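Local coordinates for 4-alpha-glucanotransferase (Aquifex aeolicus, PDB 1TZ7), which is an amylomaltase, also known as disproportionating enzyme or D-enzyme, built on a parallel beta/alpha barrel of eight strands, at residues N81-G86 against M229-S234; E45-L50 against W209-R214; N397-S402 against L446-K451; A115-V120 against N478-I483. All blocks are in the same frame, centred on the assembly; numbering follows the deposited sequence.

The four contacts are spread over one beta/alpha barrel and none touches another. Contact 2 packs helix 44-56 on helix 192-218 in the helical layer around the barrel, while contact 1 joins the loops that follow strands 60-62 and 222-227. Contact 4 ties the start of helix 117-133 to a late loop; its centre is about 20 Å from those of contacts 1 and 2. Along the chain come 45-50, 81-86, 115-120, 209-214 and 229-234, then both segments of contact 3, then 478-483, so contact 3 falls wholly within the span bridged by contact 4. It is more local, joining strand 397-400 to the approach to strand 452-456, its centre about 25 to 30 Å from the others.

Contact 1. Residues N81-G86 against M229-S234; sequences NSLFAG and MYPSYS
Leu-83 and Pro-231 meet where two loops of the beta/alpha barrel run past each other: residues 81-86 come after strand 60-62, whereas the loop 229-234 follows the neighbouring strand, 222-227. The two side chains lie at a slant to each other. Leu-83 points at the opposite loop and does most of the touching through one methyl, CD1, which comes within 3.6 Å of Pro-231 CB. With CG set beside its own backbone N (chi1 -63°), CD1 rests on the proline ring, reaching CG and CD as well, while CD2 faces Pro-231 CA and Tyr-230 O, the latter at 4.0 Å. Trp-288 and Arg-292 of helix 287-297 also pack on Leu-83. Just ahead in the chain, Ser-82 faces away and folds its own loop: OG accepts from the N of both Phe-84 and Ala-85, an ST turn with an ST motif. At the other end the contact is polar but has no classical hydrogen bond. Ser-232 OG bonds instead to Ser-80 O, next to Asn-81. What closes this end is a CA-H...O contact, with Asn-81 CA 3.4 Å from Ser-234 O and an angle of 136° at the hydrogen.

Contact 2. Residues E45-L50 against W209-R214; sequences EAYRFL and WEKLRR
Tyr-47 and Leu-212 mark the closest backbone approach, CA to CA 7.0 Å, between two helical segments that run nearly parallel, 16° apart, with axes 10.6 Å from each other. Leu-212 is the centre of the packing. Its CG stands opposite the backbone N (chi1 -176°), which carries CD1 out between the helices and over one face of the Tyr-47 ring. This is a CH-pi contact: CD1 lies 3.7 Å from the ring centroid, only 5° off the normal. The same methyl touches Ala-46 CB at 3.7 Å and presses on Leu-50 CD1 at 3.5 Å, tighter than a usual carbon contact. Leu-212 CD2 adds a touch on Ala-46, and Trp-61 of strand 60-62 backs both leucines from the barrel side. The phenol of Tyr-47 reaches across to helix 192-218, its OH ending at the start of the Lys-211 chain, 3.4 Å from Lys-211 CB; Tyr-215 meets its ring edge to face. Although Tyr-47 OH comes 3.3 Å from Leu-212 N, the angle is too poor for a hydrogen bond. The two segments are thus held by apolar and CH-pi packing, with no hydrogen bond between them.

Contact 3. Residues N397-S402 against L446-K451; sequences NVYYTS and LISRAK
Tyr-399 presents the edge of its ring to Ser-448, whose OG lies near the ring plane 3.3 Å from CD1, with Ser-448 CB next to CD1 and CE1. Ala-450 CB reaches the ring obliquely and makes its closer contact with Tyr-399 CB, at 3.7 Å. Around the rest of the tyrosine are Arg-375, Ile-377, Pro-390 and Val-445, and its OH is bonded to His-388 O. The ring gets there because CG stands away from the backbone N (chi1 -160°), sending it toward the end of helix 437-447. Ser-448 OG is itself bonded to Val-445 O and takes a weak bond from Ala-450 N, so two backbone groups, one of them weakly, probably restrict its rotation. Further back along the strand, Asn-397 O faces Ala-450 CB at 3.7 Å and comes 3.5 Å from Lys-451 N without forming a hydrogen bond. The extended Lys-451 chain runs on to a hydrogen bond from NZ to Asn-396 OD1. Backbone bonds start just beyond, where Tyr-399 pairs with Phe-452 and Ile-454. Strand 397-400, helix 437-447 and the adjacent parallel strand 452-456 form a beta-alpha-beta crossover, the last in the barrel, and this contact packs the turn from helix into strand.

Contact 4. Residues A115-V120 against N478-I483; sequences ALYEVV and NWRWRI
A bend at chi3 (91°) turns the Arg-480 guanidinium back toward Ala-115 and Glu-118, while Tyr-117, with CG beside its backbone N (chi1 -80°), carries its ring from the guanidinium to the backbone O of Trp-479. The ring meets the guanidinium edge-on: Tyr-117 CD1 sits over the middle of one face, 4.0 Å from Arg-480 CZ, with the two planes 81° apart. Arg-480 NH1 then serves two acceptors. It donates in its own plane to Glu-118 OE1, on the syn side of the carboxylate, at 2.8 Å, and from a more tilted direction to Ala-115 O at 3.2 Å. A weak bond from Arg-480 NE also reaches Ala-115 O. In return Ala-115 N gives a nearly straight bond of 2.9 Å to Arg-480 O, in the carbonyl plane. Past the ring, Tyr-117 OH donates to Trp-479 O at 2.6 Å. Arg-482 CG lies 3.7 Å from Ala-115 N, and Arg-482 NE is bonded to Gly-113 O. The late loop is therefore fastened by one ion pair, the charged guanidinium's bonds to Ala-115 O, and two bonds between neutral groups; the glutamate probably offsets the arginine charge beside the N-terminus of helix 117-133.

Contact 1. Residues N81-G86 against M229-S234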
# COMPACT_ATOMS: atom_id res chain seq x y z
N ASN A 81 -11.61 -3.30 -4.24
CA ASN A 81 -12.49 -3.17 -5.40
C ASN A 81 -12.12 -1.96 -6.31
O ASN A 81 -12.85 -1.64 -7.23
CB ASN A 81 -13.98 -3.09 -4.97
CG ASN A 81 -14.26 -1.95 -3.99
OD1 ASN A 81 -13.55 -0.95 -3.96
ND2 ASN A 81 -15.33 -2.10 -3.20
N SER A 82 -10.98 -1.32 -6.02
CA SER A 82 -10.45 -0.26 -6.90
C SER A 82 -8.99 0.07 -6.59
O SER A 82 -8.63 0.29 -5.44
CB SER A 82 -11.30 1.01 -6.77
OG SER A 82 -10.79 2.05 -7.58
N LEU A 83 -8.17 0.11 -7.64
CA LEU A 83 -6.75 0.49 -7.50
C LEU A 83 -6.58 2.01 -7.53
O LEU A 83 -5.47 2.51 -7.36
CB LEU A 83 -5.92 -0.14 -8.63
CG LEU A 83 -5.88 -1.67 -8.66
CD1 LEU A 83 -5.23 -2.17 -9.94
CD2 LEU A 83 -5.14 -2.21 -7.43
N PHE A 84 -7.68 2.72 -7.75
CA PHE A 84 -7.63 4.18 -7.91
C PHE A 84 -8.26 4.90 -6.71
O PHE A 84 -7.76 5.94 -6.27
CB PHE A 84 -8.34 4.59 -9.20
CG PHE A 84 -7.57 4.25 -10.44
CD1 PHE A 84 -7.58 2.96 -10.95
CD2 PHE A 84 -6.82 5.23 -11.10
CE1 PHE A 84 -6.86 2.64 -12.11
CE2 PHE A 84 -6.10 4.91 -12.26
CZ PHE A 84 -6.12 3.62 -12.75
N ALA A 85 -9.34 4.35 -6.18
CA ALA A 85 -10.13 5.03 -5.16
C ALA A 85 -9.40 5.08 -3.81
O ALA A 85 -8.46 4.33 -3.58
CB ALA A 85 -11.48 4.35 -5.00
N GLY A 86 -9.85 5.97 -2.94
CA GLY A 86 -9.37 6.02 -1.57
C GLY A 86 -10.30 5.31 -0.60
O GLY A 86 -11.48 5.09 -0.90
N MET A 229 0.47 -5.18 -7.46
CA MET A 229 0.65 -5.67 -8.82
C MET A 229 -0.70 -5.80 -9.50
O MET A 229 -0.88 -5.38 -10.64
CB MET A 229 1.37 -7.01 -8.81
CG MET A 229 1.40 -7.73 -10.18
SD MET A 229 2.19 -6.77 -11.50
CE MET A 229 3.90 -6.86 -11.01
N TYR A 230 -1.65 -6.39 -8.78
CA TYR A 230 -2.91 -6.88 -9.35
C TYR A 230 -4.10 -6.24 -8.62
O TYR A 230 -4.02 -6.00 -7.42
CB TYR A 230 -3.02 -8.39 -9.18
CG TYR A 230 -2.07 -9.22 -10.02
CD1 TYR A 230 -1.15 -10.08 -9.42
CD2 TYR A 230 -2.12 -9.18 -11.41
CE1 TYR A 230 -0.29 -10.86 -10.19
CE2 TYR A 230 -1.27 -9.95 -12.18
CZ TYR A 230 -0.36 -10.79 -11.56
OH TYR A 230 0.49 -11.55 -12.32
N PRO A 231 -5.20 -6.01 -9.33
CA PRO A 231 -6.48 -5.76 -8.69
C PRO A 231 -7.12 -7.06 -8.26
O PRO A 231 -6.68 -8.12 -8.71
CB PRO A 231 -7.31 -5.11 -9.81
CG PRO A 231 -6.78 -5.73 -11.05
CD PRO A 231 -5.30 -5.99 -10.80
N SER A 232 -8.14 -6.99 -7.42
CA SER A 232 -8.97 -8.16 -7.15
C SER A 232 -9.90 -8.41 -8.34
O SER A 232 -10.21 -7.48 -9.09
CB SER A 232 -9.78 -7.97 -5.87
OG SER A 232 -10.70 -6.90 -6.00
N TYR A 233 -10.35 -9.64 -8.50
CA TYR A 233 -11.31 -9.97 -9.55
C TYR A 233 -12.59 -9.17 -9.35
O TYR A 233 -13.21 -8.72 -10.32
CB TYR A 233 -11.63 -11.46 -9.55
CG TYR A 233 -12.65 -11.86 -10.58
CD1 TYR A 233 -13.85 -12.45 -10.21
CD2 TYR A 233 -12.43 -11.63 -11.93
CE1 TYR A 233 -14.80 -12.81 -11.16
CE2 TYR A 233 -13.36 -11.98 -12.89
CZ TYR A 233 -14.54 -12.57 -12.50
OH TYR A 233 -15.47 -12.92 -13.44
N SER A 234 -12.97 -8.99 -8.09
CA SER A 234 -14.14 -8.19 -7.74
C SER A 234 -13.75 -6.72 -7.59
O SER A 234 -13.70 -6.18 -6.47
CB SER A 234 -14.75 -8.69 -6.43
OG SER A 234 -15.14 -10.05 -6.55

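Contact 2. Residues E45-L50 against W209-R214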
# COMPACT_ATOMS: atom_id res chain seq x y z
N GLU A 45 -3.98 13.54 13.92
CA GLU A 45 -2.89 12.64 14.31
C GLU A 45 -1.93 12.36 13.16
O GLU A 45 -0.76 12.06 13.38
CB GLU A 45 -3.46 11.32 14.85
CG GLU A 45 -4.14 11.45 16.20
CD GLU A 45 -3.26 12.10 17.24
OE1 GLU A 45 -2.04 11.80 17.25
OE2 GLU A 45 -3.77 12.91 18.03
N ALA A 46 -2.43 12.46 11.94
CA ALA A 46 -1.58 12.41 10.76
C ALA A 46 -0.64 13.61 10.72
O ALA A 46 0.54 13.47 10.42
CB ALA A 46 -2.43 12.36 9.50
N TYR A 47 -1.17 14.78 11.05
CA TYR A 47 -0.38 16.01 11.07
C TYR A 47 0.63 16.00 12.21
O TYR A 47 1.76 16.47 12.05
CB TYR A 47 -1.29 17.23 11.18
CG TYR A 47 -2.06 17.51 9.92
CD1 TYR A 47 -1.54 18.33 8.93
CD2 TYR A 47 -3.30 16.93 9.70
CE1 TYR A 47 -2.24 18.58 7.76
CE2 TYR A 47 -4.02 17.17 8.54
CZ TYR A 47 -3.48 17.99 7.57
OH TYR A 47 -4.19 18.23 6.43
N ARG A 48 0.23 15.47 13.36
CA ARG A 48 1.13 15.33 14.51
C ARG A 48 2.29 14.40 14.18
O ARG A 48 3.41 14.62 14.63
CB ARG A 48 0.36 14.79 15.72
CG ARG A 48 1.22 14.61 16.98
CD ARG A 48 0.96 15.65 18.07
NE ARG A 48 -0.42 15.61 18.55
CZ ARG A 48 -0.92 14.67 19.36
NH1 ARG A 48 -0.15 13.66 19.78
NH2 ARG A 48 -2.19 14.72 19.73
N PHE A 49 2.02 13.37 13.38
CA PHE A 49 3.04 12.41 12.99
C PHE A 49 4.03 13.05 12.01
O PHE A 49 5.22 12.83 12.11
CB PHE A 49 2.41 11.17 12.37
CG PHE A 49 3.41 10.21 11.79
CD1 PHE A 49 4.29 9.52 12.62
CD2 PHE A 49 3.49 10.00 10.41
CE1 PHE A 49 5.22 8.64 12.09
CE2 PHE A 49 4.43 9.12 9.88
CZ PHE A 49 5.29 8.44 10.71
N LEU A 50 3.51 13.83 11.07
CA LEU A 50 4.36 14.59 10.15
C LEU A 50 5.25 15.59 10.91
O LEU A 50 6.41 15.77 10.57
CB LEU A 50 3.52 15.32 9.11
CG LEU A 50 2.83 14.44 8.05
CD1 LEU A 50 2.02 15.30 7.09
CD2 LEU A 50 3.85 13.60 7.28
N TRP A 209 -6.45 14.21 1.74
CA TRP A 209 -5.11 13.76 1.42
C TRP A 209 -4.28 14.87 0.77
O TRP A 209 -3.09 14.99 1.02
CB TRP A 209 -5.12 12.54 0.50
CG TRP A 209 -3.75 12.06 0.23
CD1 TRP A 209 -2.97 12.36 -0.85
CD2 TRP A 209 -2.96 11.22 1.08
NE1 TRP A 209 -1.75 11.75 -0.73
CE2 TRP A 209 -1.72 11.04 0.44
CE3 TRP A 209 -3.18 10.59 2.31
CZ2 TRP A 209 -0.70 10.26 1.00
CZ3 TRP A 209 -2.17 9.82 2.86
CH2 TRP A 209 -0.95 9.66 2.20
N GLU A 210 -4.93 15.68 -0.06
CA GLU A 210 -4.27 16.81 -0.71
C GLU A 210 -3.73 17.77 0.34
O GLU A 210 -2.61 18.26 0.22
CB GLU A 210 -5.27 17.54 -1.63
CG GLU A 210 -4.71 18.78 -2.31
CD GLU A 210 -5.72 19.46 -3.22
OE1 GLU A 210 -6.70 20.04 -2.70
OE2 GLU A 210 -5.55 19.40 -4.46
N LYS A 211 -4.53 18.03 1.37
CA LYS A 211 -4.14 18.93 2.45
C LYS A 211 -2.97 18.34 3.26
O LYS A 211 -2.05 19.04 3.63
CB LYS A 211 -5.33 19.18 3.38
CG LYS A 211 -5.27 20.50 4.13
CD LYS A 211 -6.48 20.67 5.07
CE LYS A 211 -7.71 21.20 4.32
NZ LYS A 211 -8.61 20.11 3.87
N LEU A 212 -3.04 17.04 3.53
CA LEU A 212 -2.01 16.37 4.30
C LEU A 212 -0.71 16.31 3.50
O LEU A 212 0.38 16.48 4.05
CB LEU A 212 -2.45 14.96 4.68
CG LEU A 212 -1.49 14.17 5.57
CD1 LEU A 212 -1.40 14.78 6.95
CD2 LEU A 212 -1.92 12.71 5.65
N ARG A 213 -0.83 16.07 2.21
CA ARG A 213 0.32 15.97 1.33
C ARG A 213 1.07 17.31 1.21
O ARG A 213 2.30 17.34 1.20
CB ARG A 213 -0.10 15.50 -0.06
CG ARG A 213 0.98 15.63 -1.07
CD ARG A 213 0.68 15.04 -2.40
NE ARG A 213 1.78 15.29 -3.31
CZ ARG A 213 2.94 14.64 -3.27
NH1 ARG A 213 3.90 14.96 -4.12
NH2 ARG A 213 3.14 13.66 -2.39
N ARG A 214 0.32 18.39 1.14
CA ARG A 214 0.92 19.73 1.09
C ARG A 214 1.69 20.01 2.37
O ARG A 214 2.79 20.54 2.34
CB ARG A 214 -0.16 20.79 0.89
CG ARG A 214 0.36 22.22 0.93
CD ARG A 214 -0.69 23.28 0.67
NE ARG A 214 -0.17 24.63 0.91
CZ ARG A 214 -0.88 25.74 0.79
NH1 ARG A 214 -0.31 26.92 1.03
NH2 ARG A 214 -2.15 25.69 0.42

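Contact 3. Residues N397-S402 against L446-K451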
# COMPACT_ATOMS: atom_id res chain seq x y z
N ASN A 397 19.26 1.76 -3.16
CA ASN A 397 18.40 0.81 -2.47
C ASN A 397 17.61 1.52 -1.40
O ASN A 397 18.04 2.55 -0.86
CB ASN A 397 19.24 -0.29 -1.82
CG ASN A 397 19.64 -1.37 -2.80
OD1 ASN A 397 18.84 -1.95 -3.44
ND2 ASN A 397 20.86 -1.62 -2.89
N VAL A 398 16.45 0.97 -1.08
CA VAL A 398 15.74 1.28 0.14
C VAL A 398 15.99 0.15 1.16
O VAL A 398 15.72 -1.00 0.88
CB VAL A 398 14.22 1.42 -0.13
CG1 VAL A 398 13.51 2.00 1.09
CG2 VAL A 398 13.97 2.29 -1.37
N TYR A 399 16.51 0.52 2.33
CA TYR A 399 16.94 -0.46 3.35
C TYR A 399 16.01 -0.38 4.55
O TYR A 399 15.96 0.64 5.24
CB TYR A 399 18.38 -0.13 3.79
CG TYR A 399 19.17 -1.26 4.46
CD1 TYR A 399 20.39 -1.00 5.08
CD2 TYR A 399 18.71 -2.59 4.45
CE1 TYR A 399 21.13 -2.00 5.68
CE2 TYR A 399 19.45 -3.60 5.05
CZ TYR A 399 20.67 -3.29 5.67
OH TYR A 399 21.42 -4.26 6.26
N TYR A 400 15.27 -1.46 4.80
CA TYR A 400 14.29 -1.52 5.89
C TYR A 400 14.87 -2.26 7.08
O TYR A 400 15.68 -3.17 6.92
CB TYR A 400 13.02 -2.25 5.41
CG TYR A 400 12.30 -1.54 4.29
CD1 TYR A 400 12.68 -1.73 2.96
CD2 TYR A 400 11.24 -0.69 4.56
CE1 TYR A 400 12.02 -1.07 1.93
CE2 TYR A 400 10.57 -0.03 3.53
CZ TYR A 400 10.96 -0.23 2.22
OH TYR A 400 10.30 0.43 1.20
N THR A 401 14.45 -1.88 8.29
CA THR A 401 14.64 -2.73 9.46
C THR A 401 13.76 -3.95 9.32
O THR A 401 14.22 -5.08 9.40
CB THR A 401 14.31 -1.97 10.77
OG1 THR A 401 12.99 -1.40 10.70
CG2 THR A 401 15.22 -0.76 10.96
N SER A 402 12.47 -3.70 9.11
CA SER A 402 11.52 -4.75 8.78
C SER A 402 10.35 -4.15 8.01
O SER A 402 10.27 -2.93 7.83
CB SER A 402 11.04 -5.45 10.06
OG SER A 402 10.42 -4.54 10.95
N LEU A 446 21.10 2.59 9.33
CA LEU A 446 21.40 4.01 9.16
C LEU A 446 22.84 4.25 8.68
O LEU A 446 23.09 5.17 7.91
CB LEU A 446 21.16 4.78 10.46
CG LEU A 446 19.72 4.84 10.99
CD1 LEU A 446 19.67 5.57 12.33
CD2 LEU A 446 18.80 5.49 10.00
N ILE A 447 23.77 3.42 9.15
CA ILE A 447 25.19 3.58 8.80
C ILE A 447 25.49 3.12 7.37
O ILE A 447 26.52 3.47 6.80
CB ILE A 447 26.10 2.80 9.80
CG1 ILE A 447 27.55 3.31 9.73
CG2 ILE A 447 26.07 1.31 9.50
CD1 ILE A 447 28.43 2.83 10.84
N SER A 448 24.57 2.35 6.79
CA SER A 448 24.73 1.84 5.43
C SER A 448 24.76 2.99 4.43
O SER A 448 24.45 4.12 4.77
CB SER A 448 23.59 0.91 5.08
OG SER A 448 22.41 1.64 4.84
N ARG A 449 25.14 2.68 3.20
CA ARG A 449 25.16 3.68 2.14
C ARG A 449 23.87 3.70 1.33
O ARG A 449 23.74 4.48 0.40
CB ARG A 449 26.37 3.46 1.23
CG ARG A 449 27.71 3.74 1.97
CD ARG A 449 28.72 4.71 1.29
NE ARG A 449 28.24 5.51 0.24
CZ ARG A 449 28.12 6.84 0.19
NH1 ARG A 449 28.27 7.66 1.24
NH2 ARG A 449 27.74 7.34 -0.95
N ALA A 450 22.92 2.84 1.69
CA ALA A 450 21.57 2.90 1.07
C ALA A 450 21.06 4.33 1.12
O ALA A 450 21.10 4.97 2.17
CB ALA A 450 20.63 2.00 1.78
N LYS A 451 20.59 4.84 -0.02
CA LYS A 451 20.18 6.24 -0.09
C LYS A 451 18.92 6.51 0.76
O LYS A 451 18.79 7.57 1.34
CB LYS A 451 19.96 6.68 -1.54
CG LYS A 451 18.78 6.04 -2.24
CD LYS A 451 18.68 6.54 -3.71
CE LYS A 451 17.41 6.02 -4.40
NZ LYS A 451 17.34 6.45 -5.83

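Contact 4. Residues A115-V120 against N478-I483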
# COMPACT_ATOMS: atom_id res chain seq x y z
N ALA A 115 -7.31 -1.56 15.36
CA ALA A 115 -8.22 -0.98 14.37
C ALA A 115 -9.55 -1.73 14.39
O ALA A 115 -9.59 -2.95 14.23
CB ALA A 115 -7.61 -1.03 13.00
N LEU A 116 -10.63 -0.98 14.58
CA LEU A 116 -11.95 -1.56 14.72
C LEU A 116 -12.67 -1.55 13.36
O LEU A 116 -13.64 -0.81 13.17
CB LEU A 116 -12.76 -0.75 15.75
CG LEU A 116 -12.64 -1.06 17.26
CD1 LEU A 116 -11.64 -2.14 17.66
CD2 LEU A 116 -12.58 0.18 18.16
N TYR A 117 -12.19 -2.38 12.44
CA TYR A 117 -12.64 -2.33 11.05
C TYR A 117 -14.16 -2.49 10.93
O TYR A 117 -14.83 -1.65 10.34
CB TYR A 117 -11.93 -3.40 10.22
CG TYR A 117 -10.53 -3.01 9.80
CD1 TYR A 117 -9.42 -3.63 10.37
CD2 TYR A 117 -10.32 -2.02 8.86
CE1 TYR A 117 -8.14 -3.27 10.00
CE2 TYR A 117 -9.04 -1.65 8.48
CZ TYR A 117 -7.95 -2.28 9.05
OH TYR A 117 -6.68 -1.91 8.67
N GLU A 118 -14.69 -3.56 11.52
CA GLU A 118 -16.12 -3.83 11.48
C GLU A 118 -16.92 -2.58 11.84
O GLU A 118 -17.87 -2.21 11.13
CB GLU A 118 -16.49 -4.97 12.44
CG GLU A 118 -16.02 -6.35 12.00
CD GLU A 118 -14.62 -6.68 12.51
OE1 GLU A 118 -13.96 -5.77 13.06
OE2 GLU A 118 -14.19 -7.85 12.36
N VAL A 119 -16.53 -1.93 12.94
CA VAL A 119 -17.33 -0.83 13.47
C VAL A 119 -17.15 0.47 12.70
O VAL A 119 -18.08 1.25 12.58
CB VAL A 119 -17.18 -0.61 15.06
CG1 VAL A 119 -16.32 -1.65 15.73
CG2 VAL A 119 -16.87 0.82 15.43
N VAL A 120 -15.95 0.70 12.16
CA VAL A 120 -15.67 1.95 11.44
C VAL A 120 -16.24 1.95 10.02
O VAL A 120 -16.60 3.00 9.49
CB VAL A 120 -14.15 2.29 11.40
CG1 VAL A 120 -13.59 2.43 12.82
CG2 VAL A 120 -13.37 1.25 10.61
N ASN A 478 -5.26 -9.50 10.29
CA ASN A 478 -4.17 -8.64 9.87
C ASN A 478 -4.59 -7.18 9.75
O ASN A 478 -5.78 -6.86 9.75
CB ASN A 478 -3.60 -9.12 8.54
CG ASN A 478 -3.18 -10.57 8.59
OD1 ASN A 478 -2.27 -10.94 9.33
ND2 ASN A 478 -3.84 -11.41 7.79
N TRP A 479 -3.59 -6.30 9.64
CA TRP A 479 -3.80 -4.88 9.32
C TRP A 479 -4.46 -4.13 10.46
O TRP A 479 -5.03 -3.05 10.26
CB TRP A 479 -4.63 -4.73 8.04
CG TRP A 479 -4.25 -5.71 6.98
CD1 TRP A 479 -4.99 -6.78 6.56
CD2 TRP A 479 -3.06 -5.72 6.21
NE1 TRP A 479 -4.32 -7.45 5.57
CE2 TRP A 479 -3.13 -6.82 5.33
CE3 TRP A 479 -1.92 -4.90 6.16
CZ2 TRP A 479 -2.11 -7.13 4.42
CZ3 TRP A 479 -0.91 -5.20 5.26
CH2 TRP A 479 -1.02 -6.31 4.40
N ARG A 480 -4.36 -4.68 11.67
CA ARG A 480 -5.10 -4.16 12.79
C ARG A 480 -4.23 -3.33 13.76
O ARG A 480 -4.76 -2.56 14.56
CB ARG A 480 -5.79 -5.30 13.55
CG ARG A 480 -6.75 -6.15 12.65
CD ARG A 480 -7.81 -6.95 13.41
NE ARG A 480 -9.00 -6.21 13.57
CZ ARG A 480 -10.22 -6.49 13.09
NH1 ARG A 480 -11.16 -5.67 13.44
NH2 ARG A 480 -10.51 -7.49 12.24
N TRP A 481 -2.90 -3.47 13.68
CA TRP A 481 -2.03 -2.83 14.68
C TRP A 481 -2.14 -1.32 14.62
O TRP A 481 -2.13 -0.73 13.55
CB TRP A 481 -0.57 -3.22 14.50
CG TRP A 481 0.31 -2.48 15.48
CD1 TRP A 481 0.45 -2.73 16.82
CD2 TRP A 481 1.14 -1.34 15.21
NE1 TRP A 481 1.32 -1.84 17.39
CE2 TRP A 481 1.76 -0.97 16.42
CE3 TRP A 481 1.43 -0.59 14.05
CZ2 TRP A 481 2.65 0.10 16.52
CZ3 TRP A 481 2.31 0.47 14.15
CH2 TRP A 481 2.91 0.81 15.38
N ARG A 482 -2.23 -0.70 15.80
CA ARG A 482 -2.19 0.75 15.91
C ARG A 482 -1.23 1.17 17.01
O ARG A 482 -1.01 0.44 17.98
CB ARG A 482 -3.58 1.30 16.23
CG ARG A 482 -4.63 0.99 15.17
CD ARG A 482 -5.67 2.09 15.00
NE ARG A 482 -6.51 2.25 16.18
CZ ARG A 482 -7.04 3.40 16.58
NH1 ARG A 482 -7.79 3.44 17.67
NH2 ARG A 482 -6.82 4.53 15.90
N ILE A 483 -0.66 2.36 16.86
CA ILE A 483 0.05 3.03 17.94
C ILE A 483 -0.89 3.24 19.11
O ILE A 483 -2.00 3.75 18.94
CB ILE A 483 0.60 4.40 17.45
CG1 ILE A 483 1.66 4.18 16.36
CG2 ILE A 483 1.19 5.18 18.60
CD1 ILE A 483 1.90 5.42 15.48